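Local atomic coordinates of 3-phosphoshikimate 1-carboxyvinyltransferase (Streptomyces sviceus, PDB entry 7M0O), a protein that probably transfers the enolpyruvyl group of phosphoenolpyruvate to the 5-hydroxyl of shikimate 3-phosphate, the sixth of seven steps towards chorismate. Residues S113-D118 against T158-L163; S224-F229 against V241-L246; G256-L261 against V268-D273. All blocks are in the same frame, centred on the assembly; numbering follows the deposited sequence. Where two conformers were deposited one is given.

The three contacts follow one another along the chain and fall into two groups. Contact 1 packs helix 110-118 against helix 155-163. It lies across the chain's centre from the other two, with centres about 34 Å from contact 2 and about 36 Å from contact 3. Contacts 2 and 3 are neighbours, about 9 Å apart between centres. Helices 223-235 and 257-263 both pack on the antiparallel sheet of strands 240-244, 274-278 and 267-270. Gly245 N probably bonds to Asp273 O at 2.8 Å. This distribution fits the two globular domains of EPSP synthases, which face each other across the substrate cleft.

Contact 1 of 3, residues S113-D118 against T158-L163; sequences SRALRD and TALLLL. With K (potassium ion), chain C.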
loop_
_atom_site.group_PDB
_atom_site.type_symbol
_atom_site.label_atom_id
_atom_site.label_comp_id
_atom_site.label_asym_id
_atom_site.label_seq_id
_atom_site.Cartn_x
_atom_site.Cartn_y
_atom_site.Cartn_z
ATOM N N SER A 113 -6.964 1.124 -20.511
ATOM C CA SER A 113 -6.791 0.819 -21.931
ATOM C C SER A 113 -7.525 1.828 -22.807
ATOM O O SER A 113 -7.102 2.076 -23.945
ATOM C CB SER A 113 -7.240 -0.610 -22.231
ATOM O OG SER A 113 -8.649 -0.699 -22.268
ATOM N N ARG A 114 -8.614 2.417 -22.302
ATOM C CA ARG A 114 -9.278 3.484 -23.045
ATOM C C ARG A 114 -8.400 4.725 -23.115
ATOM O O ARG A 114 -8.319 5.379 -24.163
ATOM C CB ARG A 114 -10.629 3.801 -22.403
ATOM C CG ARG A 114 -11.340 5.026 -22.960
ATOM C CD ARG A 114 -11.750 5.939 -21.819
ATOM N NE ARG A 114 -10.594 6.225 -20.974
ATOM C CZ ARG A 114 -10.621 6.317 -19.650
ATOM N NH1 ARG A 114 -11.749 6.162 -18.977
ATOM N NH2 ARG A 114 -9.506 6.579 -19.009
ATOM N N ALA A 115 -7.725 5.057 -22.011
ATOM C CA ALA A 115 -6.835 6.210 -21.990
ATOM C C ALA A 115 -5.631 6.003 -22.902
ATOM O O ALA A 115 -5.212 6.938 -23.587
ATOM C CB ALA A 115 -6.392 6.491 -20.548
ATOM N N LEU A 116 -5.068 4.783 -22.938
ATOM C CA LEU A 116 -3.917 4.527 -23.807
ATOM C C LEU A 116 -4.305 4.660 -25.277
ATOM O O LEU A 116 -3.521 5.170 -26.090
ATOM C CB LEU A 116 -3.343 3.136 -23.546
ATOM C CG LEU A 116 -2.585 2.980 -22.220
ATOM C CD1 LEU A 116 -2.221 1.489 -21.949
ATOM C CD2 LEU A 116 -1.325 3.835 -22.194
ATOM N N ARG A 117 -5.492 4.168 -25.633
ATOM C CA ARG A 117 -5.967 4.291 -27.008
ATOM C C ARG A 117 -6.364 5.726 -27.352
ATOM O O ARG A 117 -6.123 6.185 -28.480
ATOM C CB ARG A 117 -7.108 3.309 -27.236
ATOM C CG ARG A 117 -6.599 1.848 -27.282
ATOM C CD ARG A 117 -7.760 0.880 -27.418
ATOM N NE ARG A 117 -8.540 0.786 -26.185
ATOM C CZ ARG A 117 -9.651 0.066 -26.061
ATOM N NH1 ARG A 117 -10.096 -0.638 -27.097
ATOM N NH2 ARG A 117 -10.306 0.022 -24.897
ATOM N N ASP A 118 -6.944 6.463 -26.398
ATOM C CA ASP A 118 -7.141 7.899 -26.599
ATOM C C ASP A 118 -5.818 8.579 -26.950
ATOM O O ASP A 118 -5.781 9.494 -27.778
ATOM C CB ASP A 118 -7.737 8.562 -25.353
ATOM C CG ASP A 118 -9.227 8.294 -25.181
ATOM O OD1 ASP A 118 -9.855 7.727 -26.105
ATOM O OD2 ASP A 118 -9.775 8.635 -24.101
ATOM N N THR A 158 -2.511 6.245 -11.463
ATOM C CA THR A 158 -1.091 6.155 -11.147
ATOM C C THR A 158 -0.287 5.612 -12.325
ATOM O O THR A 158 0.819 6.097 -12.604
ATOM C CB THR A 158 -0.921 5.306 -9.881
ATOM O OG1 THR A 158 -1.203 6.131 -8.743
ATOM C CG2 THR A 158 0.470 4.717 -9.768
ATOM N N ALA A 159 -0.848 4.652 -13.066
ATOM C CA ALA A 159 -0.209 4.186 -14.297
ATOM C C ALA A 159 -0.019 5.324 -15.311
ATOM O O ALA A 159 1.056 5.444 -15.916
ATOM C CB ALA A 159 -1.032 3.048 -14.913
ATOM N N LEU A 160 -1.042 6.171 -15.501
ATOM C CA LEU A 160 -0.915 7.291 -16.438
ATOM C C LEU A 160 0.093 8.325 -15.945
ATOM O O LEU A 160 0.888 8.850 -16.737
ATOM C CB LEU A 160 -2.276 7.952 -16.664
ATOM C CG LEU A 160 -3.258 7.167 -17.530
ATOM C CD1 LEU A 160 -4.576 7.916 -17.640
ATOM C CD2 LEU A 160 -2.660 6.868 -18.919
ATOM N N LEU A 161 0.076 8.643 -14.644
ATOM C CA LEU A 161 1.097 9.542 -14.101
ATOM C C LEU A 161 2.496 8.990 -14.348
ATOM O O LEU A 161 3.394 9.707 -14.813
ATOM C CB LEU A 161 0.869 9.765 -12.600
ATOM C CG LEU A 161 -0.350 10.603 -12.211
ATOM C CD1 LEU A 161 -0.724 10.319 -10.748
ATOM C CD2 LEU A 161 -0.047 12.084 -12.416
ATOM N N LEU A 162 2.695 7.700 -14.070
ATOM C CA LEU A 162 4.012 7.102 -14.246
ATOM C C LEU A 162 4.426 7.092 -15.711
ATOM O O LEU A 162 5.613 7.242 -16.022
ATOM C CB LEU A 162 4.019 5.690 -13.656
ATOM C CG LEU A 162 3.955 5.645 -12.118
ATOM C CD1 LEU A 162 3.721 4.224 -11.630
ATOM C CD2 LEU A 162 5.197 6.214 -11.507
ATOM N N LEU A 163 3.455 6.954 -16.619
ATOM C CA LEU A 163 3.745 6.968 -18.058
ATOM C C LEU A 163 4.225 8.333 -18.548
ATOM O O LEU A 163 5.044 8.402 -19.483
ATOM C CB LEU A 163 2.487 6.535 -18.824
ATOM C CG LEU A 163 2.463 6.682 -20.354
ATOM C CD1 LEU A 163 3.373 5.682 -20.999
ATOM C CD2 LEU A 163 1.049 6.521 -20.897
HETATM K K K C . -6.533 8.551 -30.255
#
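Ala115 and Leu160 meet through methyl groups alone. The CB of Ala115 lies 3.7 Å from CD1 of Leu160, and CD2 of the same leucine is also close, at 4.1 Å. The alanine methyl therefore faces the forked end of the leucine. The second apolar pair is Leu116 with Leu163, whose CD2 atoms are 3.8 Å apart. The CG of Leu163 is anti to its backbone N (chi1 170°), which carries CD2 across to Leu116. The four touching residues are buried. Leu148 covers Leu160 from a loop, and Leu123 of strand 122-125 packs on Leu116.

The contact is helix-helix packing inside one domain of the two-domain EPSP synthase fold, in which each domain is built from three βαβαββ units. The two helices approach through small and branched aliphatic side chains. At their nearest backbone point, the CA atoms of Ala115 and Leu160 are 8.2 Å apart.

Polar interactions gather on another side of helix 110-118. Arg117 NE donates to Ser113 O over 3.0 Å, with an N-H...O angle of 164°. This donor sits well above the carbonyl plane, 61° out of it. The backbone N of Arg117 reaches the same oxygen from the opposite face, so two donors from one residue grip it. A salt bridge from NH1 to Glu129 gives the guanidinium a further partner. Ser113 OG is hydrogen-bonded to His125 NE2.

Metal binding occurs at the C-terminal end of the helix. A potassium ion is bound by the backbone oxygens Arg117 O at 3.0 Å and Asp118 O at 2.8 Å. Both ligands come from the last residues of the helix, where a cation would be favoured by the helix dipole.

Contact 2 of 3, residues S224-F229 against V241-L246; sequences STASYF and VTVPGL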
loop_
_atom_site.group_PDB
_atom_site.type_symbol
_atom_site.label_atom_id
_atom_site.label_comp_id
_atom_site.label_asym_id
_atom_site.label_seq_id
_atom_site.Cartn_x
_atom_site.Cartn_y
_atom_site.Cartn_z
ATOM N N SER A 224 0.801 0.507 8.001
ATOM C CA SER A 224 -0.414 0.012 8.638
ATOM C C SER A 224 -0.142 -1.292 9.374
ATOM O O SER A 224 -0.577 -1.483 10.513
ATOM C CB SER A 224 -1.501 -0.185 7.577
ATOM O OG SER A 224 -1.644 0.972 6.777
ATOM N N THR A 225 0.608 -2.189 8.735
ATOM C CA THR A 225 1.072 -3.405 9.396
ATOM C C THR A 225 1.939 -3.077 10.606
ATOM O O THR A 225 1.846 -3.740 11.645
ATOM C CB THR A 225 1.849 -4.251 8.388
ATOM O OG1 THR A 225 0.940 -4.717 7.390
ATOM C CG2 THR A 225 2.537 -5.441 9.064
ATOM N N ALA A 226 2.761 -2.027 10.504
ATOM C CA ALA A 226 3.636 -1.666 11.609
ATOM C C ALA A 226 2.863 -1.185 12.829
ATOM O O ALA A 226 3.382 -1.296 13.945
ATOM C CB ALA A 226 4.633 -0.580 11.187
ATOM N N SER A 227 1.634 -0.692 12.649
ATOM C CA SER A 227 0.917 -0.092 13.769
ATOM C C SER A 227 0.675 -1.105 14.872
ATOM O O SER A 227 0.722 -0.746 16.052
ATOM C CB SER A 227 -0.425 0.513 13.305
ATOM O OG SER A 227 -1.432 -0.452 13.036
ATOM N N TYR A 228 0.458 -2.381 14.514
ATOM C CA TYR A 228 0.185 -3.390 15.531
ATOM C C TYR A 228 1.417 -3.675 16.367
ATOM O O TYR A 228 1.304 -3.916 17.573
ATOM C CB TYR A 228 -0.327 -4.689 14.880
ATOM C CG TYR A 228 -1.420 -4.385 13.901
ATOM C CD1 TYR A 228 -2.681 -4.000 14.350
ATOM C CD2 TYR A 228 -1.178 -4.417 12.532
ATOM C CE1 TYR A 228 -3.680 -3.675 13.455
ATOM C CE2 TYR A 228 -2.181 -4.091 11.627
ATOM C CZ TYR A 228 -3.414 -3.716 12.100
ATOM O OH TYR A 228 -4.392 -3.377 11.201
ATOM N N PHE A 229 2.602 -3.602 15.758
ATOM C CA PHE A 229 3.821 -3.898 16.495
ATOM C C PHE A 229 4.224 -2.698 17.353
ATOM O O PHE A 229 4.612 -2.867 18.514
ATOM C CB PHE A 229 4.911 -4.347 15.504
ATOM C CG PHE A 229 4.570 -5.645 14.791
ATOM C CD1 PHE A 229 5.100 -6.852 15.217
ATOM C CD2 PHE A 229 3.653 -5.662 13.752
ATOM C CE1 PHE A 229 4.750 -8.052 14.590
ATOM C CE2 PHE A 229 3.281 -6.846 13.144
ATOM C CZ PHE A 229 3.839 -8.053 13.563
ATOM N N VAL A 241 10.175 -1.635 20.238
ATOM C CA VAL A 241 10.035 -2.087 18.862
ATOM C C VAL A 241 10.598 -1.007 17.955
ATOM O O VAL A 241 10.191 0.159 18.035
ATOM C CB VAL A 241 8.570 -2.396 18.498
ATOM C CG1 VAL A 241 8.422 -2.581 16.981
ATOM C CG2 VAL A 241 8.116 -3.656 19.230
ATOM N N THR A 242 11.541 -1.386 17.098
ATOM C CA THR A 242 12.026 -0.484 16.064
ATOM C C THR A 242 11.667 -1.046 14.696
ATOM O O THR A 242 11.859 -2.241 14.447
ATOM C CB THR A 242 13.544 -0.281 16.174
ATOM O OG1 THR A 242 13.844 0.277 17.464
ATOM C CG2 THR A 242 14.035 0.672 15.087
ATOM N N VAL A 243 11.160 -0.184 13.810
ATOM C CA VAL A 243 10.927 -0.556 12.414
ATOM C C VAL A 243 11.866 0.224 11.504
ATOM O O VAL A 243 11.602 1.402 11.204
ATOM C CB VAL A 243 9.463 -0.319 11.999
ATOM C CG1 VAL A 243 9.254 -0.715 10.531
ATOM C CG2 VAL A 243 8.498 -1.114 12.900
ATOM N N PRO A 244 12.969 -0.369 11.043
ATOM C CA PRO A 244 13.846 0.361 10.122
ATOM C C PRO A 244 13.130 0.611 8.805
ATOM O O PRO A 244 12.402 -0.250 8.304
ATOM C CB PRO A 244 15.050 -0.578 9.941
ATOM C CG PRO A 244 14.945 -1.621 11.027
ATOM C CD PRO A 244 13.461 -1.730 11.327
ATOM N N GLY A 245 13.361 1.788 8.235
ATOM C CA GLY A 245 12.782 2.150 6.955
ATOM C C GLY A 245 11.561 3.032 7.053
ATOM O O GLY A 245 11.085 3.530 6.020
ATOM N N LEU A 246 11.025 3.222 8.259
ATOM C CA LEU A 246 9.969 4.185 8.519
ATOM C C LEU A 246 10.595 5.301 9.337
ATOM O O LEU A 246 10.951 5.092 10.502
ATOM C CB LEU A 246 8.798 3.541 9.266
ATOM C CG LEU A 246 7.926 2.563 8.483
ATOM C CD1 LEU A 246 6.769 2.061 9.361
ATOM C CD2 LEU A 246 7.394 3.201 7.204
#
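Phe229 meets Val241 through its CB, while its ring has the Thr225 O of the preceding helical turn in plane at its edge. The ring packs on Leu4 and on Ala400 and Leu404 of helix 397-406. The Tyr228 ring belongs to another side of the helix. One of its faces carries Ser227 OG, 3.7 Å above the plane and over the ring centre. Its OH is hydrogen-bonded to Arg367 NH1, and Arg367 is a predicted phosphoenolpyruvate-binding residue.

The contact lays helix 223-235 on an edge strand of a three-stranded antiparallel sheet. This is helix-on-sheet packing within a domain of the EPSP synthase fold. Helix and strand follow each other closely in the chain.

Ala226 lies at the middle of the interface. Ala226 CB points to the strand and touches CD1 of Leu246 at 3.9 Å. CG2 of Val243 is a little farther from Ala226 CB, at 4.3 Å. Leu246 reaches the helix because a type II beta turn from Val243 to Leu246 folds the chain back. Gly245 takes the third position of that turn, with a positive phi of 100° that suits glycine.

Within the helix, Ser224 O accepts two bonds from Ser227, one of them from the backbone N. Ser227 OG donates to Ser224 O at 2.9 Å, in the carbonyl plane. Ser227 OG also bonds to Thr299 OG1, which ties this face of the helix to helix 297-303.

Val241 closes the far end of the contact. Val241 CG1 comes 4.2 Å from Phe229 CB. With chi1 at 168°, the other methyl stands beside the backbone N of Val241, and there Val241 CG2 rests 3.7 Å from Phe229 O.

Contact 3 of 3, residues G256-L261 against V268-D273; sequences GFVDVL and VSVGAD
Val258 and Val268 form the tight part of this contact. CG2 of Val258 lies 3.7 Å from CG1 of Val268. Val258 CB is 3.8 Å from Val268 CG1. Val258 has CG1 anti to its carbonyl carbon (chi1 -56°), and this leaves CG2 between the backbone N and the carbonyl carbon, turned to the strand. Val268 uses both branches. CG1 meets the valine side chain, and Val268 CG2 rests against the backbone, 3.5 Å from Val258 O. Both valines also pack on Val277 of the neighbouring strand 274-278, and Val258 touches Phe230 of helix 223-235.

Packing is looser on either side of the pair. CG2 of Val270 is 4.0 Å from CG2 of Val258, at the partly exposed margin of the interface. Leu261 CB is 4.4 Å from Val268 CG2, while the leucine side chain goes to Phe230, Ala234 and Ile303 in the interior.

The solvent side is polar. The CB atoms of Asp259 and Ser269 point away from the opposite segment, and both residues are exposed. Arg262 joins the outer side of the helix to the strand, with NH1 in a salt bridge to Asp259 OD1 and NH2 donating to Val268 O.

Helix segment 257-261 and strand segment 268-270 run roughly antiparallel, with 149° between their directions. The axes of these two segments approach to 8.8 Å. A short connection turns the chain from helix 257-263 into strand 267-270, which then pairs with strand 274-278. The arrangement is a helix packed through valines on the inner face of the sheet that its own chain enters next, as in the βαβαββ-built domains of EPSP synthases.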
loop_
_atom_site.group_PDB
_atom_site.type_symbol
_atom_site.label_atom_id
_atom_site.label_comp_id
_atom_site.label_asym_id
_atom_site.label_seq_id
_atom_site.Cartn_x
_atom_site.Cartn_y
_atom_site.Cartn_z
ATOM N N GLY A 256 1.785 8.195 11.212
ATOM C CA GLY A 256 1.248 9.133 12.195
ATOM C C GLY A 256 0.549 8.482 13.381
ATOM O O GLY A 256 0.273 9.167 14.377
ATOM N N PHE A 257 0.249 7.187 13.306
ATOM C CA PHE A 257 -0.273 6.497 14.469
ATOM C C PHE A 257 0.678 6.622 15.660
ATOM O O PHE A 257 0.231 6.678 16.811
ATOM C CB PHE A 257 -0.557 5.031 14.112
ATOM C CG PHE A 257 -1.061 4.200 15.270
ATOM C CD1 PHE A 257 -2.346 4.388 15.770
ATOM C CD2 PHE A 257 -0.261 3.214 15.842
ATOM C CE1 PHE A 257 -2.823 3.619 16.810
ATOM C CE2 PHE A 257 -0.715 2.443 16.884
ATOM C CZ PHE A 257 -2.000 2.643 17.390
ATOM N N VAL A 258 1.995 6.689 15.419
ATOM C CA VAL A 258 2.900 6.710 16.572
ATOM C C VAL A 258 2.837 8.038 17.316
ATOM O O VAL A 258 3.190 8.091 18.497
ATOM C CB VAL A 258 4.365 6.385 16.198
ATOM C CG1 VAL A 258 4.472 5.041 15.496
ATOM C CG2 VAL A 258 5.005 7.503 15.364
ATOM N N ASP A 259 2.391 9.109 16.658
ATOM C CA ASP A 259 2.197 10.377 17.351
ATOM C C ASP A 259 1.057 10.278 18.359
ATOM O O ASP A 259 1.097 10.940 19.402
ATOM C CB ASP A 259 1.935 11.492 16.332
ATOM C CG ASP A 259 3.115 11.720 15.403
ATOM O OD1 ASP A 259 4.261 11.658 15.882
ATOM O OD2 ASP A 259 2.899 11.956 14.188
ATOM N N VAL A 260 0.056 9.434 18.072
ATOM C CA VAL A 260 -0.996 9.121 19.043
ATOM C C VAL A 260 -0.414 8.353 20.226
ATOM O O VAL A 260 -0.715 8.646 21.387
ATOM C CB VAL A 260 -2.130 8.329 18.368
ATOM C CG1 VAL A 260 -3.221 8.001 19.389
ATOM C CG2 VAL A 260 -2.728 9.123 17.189
ATOM N N LEU A 261 0.407 7.340 19.950
ATOM C CA LEU A 261 1.035 6.595 21.040
ATOM C C LEU A 261 1.873 7.508 21.938
ATOM O O LEU A 261 1.853 7.366 23.169
ATOM C CB LEU A 261 1.899 5.463 20.481
ATOM C CG LEU A 261 1.145 4.402 19.676
ATOM C CD1 LEU A 261 2.125 3.359 19.158
ATOM C CD2 LEU A 261 0.006 3.752 20.490
ATOM N N VAL A 268 8.420 7.723 21.912
ATOM C CA VAL A 268 8.403 7.547 20.467
ATOM C C VAL A 268 9.521 8.373 19.859
ATOM O O VAL A 268 9.545 9.601 20.014
ATOM C CB VAL A 268 7.060 7.958 19.857
ATOM C CG1 VAL A 268 7.122 7.851 18.327
ATOM C CG2 VAL A 268 5.958 7.089 20.433
ATOM N N SER A 269 10.416 7.709 19.127
ATOM C CA SER A 269 11.518 8.383 18.444
ATOM C C SER A 269 11.411 8.084 16.955
ATOM O O SER A 269 11.605 6.941 16.524
ATOM C CB SER A 269 12.877 7.947 18.996
ATOM O OG SER A 269 13.921 8.718 18.413
ATOM N N VAL A 270 11.092 9.108 16.170
ATOM C CA VAL A 270 11.034 8.990 14.720
ATOM C C VAL A 270 12.359 9.530 14.191
ATOM O O VAL A 270 12.588 10.744 14.169
ATOM C CB VAL A 270 9.833 9.735 14.131
ATOM C CG1 VAL A 270 9.841 9.604 12.612
ATOM C CG2 VAL A 270 8.544 9.175 14.706
ATOM N N GLY A 271 13.252 8.620 13.798
ATOM C CA GLY A 271 14.552 8.994 13.282
ATOM C C GLY A 271 14.492 9.234 11.785
ATOM O O GLY A 271 13.456 9.068 11.145
ATOM N N ALA A 272 15.643 9.618 11.221
ATOM C CA ALA A 272 15.710 9.799 9.772
ATOM C C ALA A 272 15.413 8.510 9.015
ATOM O O ALA A 272 14.806 8.551 7.935
ATOM C CB ALA A 272 17.083 10.337 9.369
ATOM N N ASP A 273 15.832 7.353 9.551
ATOM C CA ASP A 273 15.759 6.106 8.798
ATOM C C ASP A 273 15.066 4.985 9.566
ATOM O O ASP A 273 15.111 3.831 9.118
ATOM C CB ASP A 273 17.160 5.626 8.385
ATOM C CG ASP A 273 17.924 6.653 7.558
ATOM O OD1 ASP A 273 17.370 7.144 6.552
ATOM O OD2 ASP A 273 19.086 6.963 7.918
#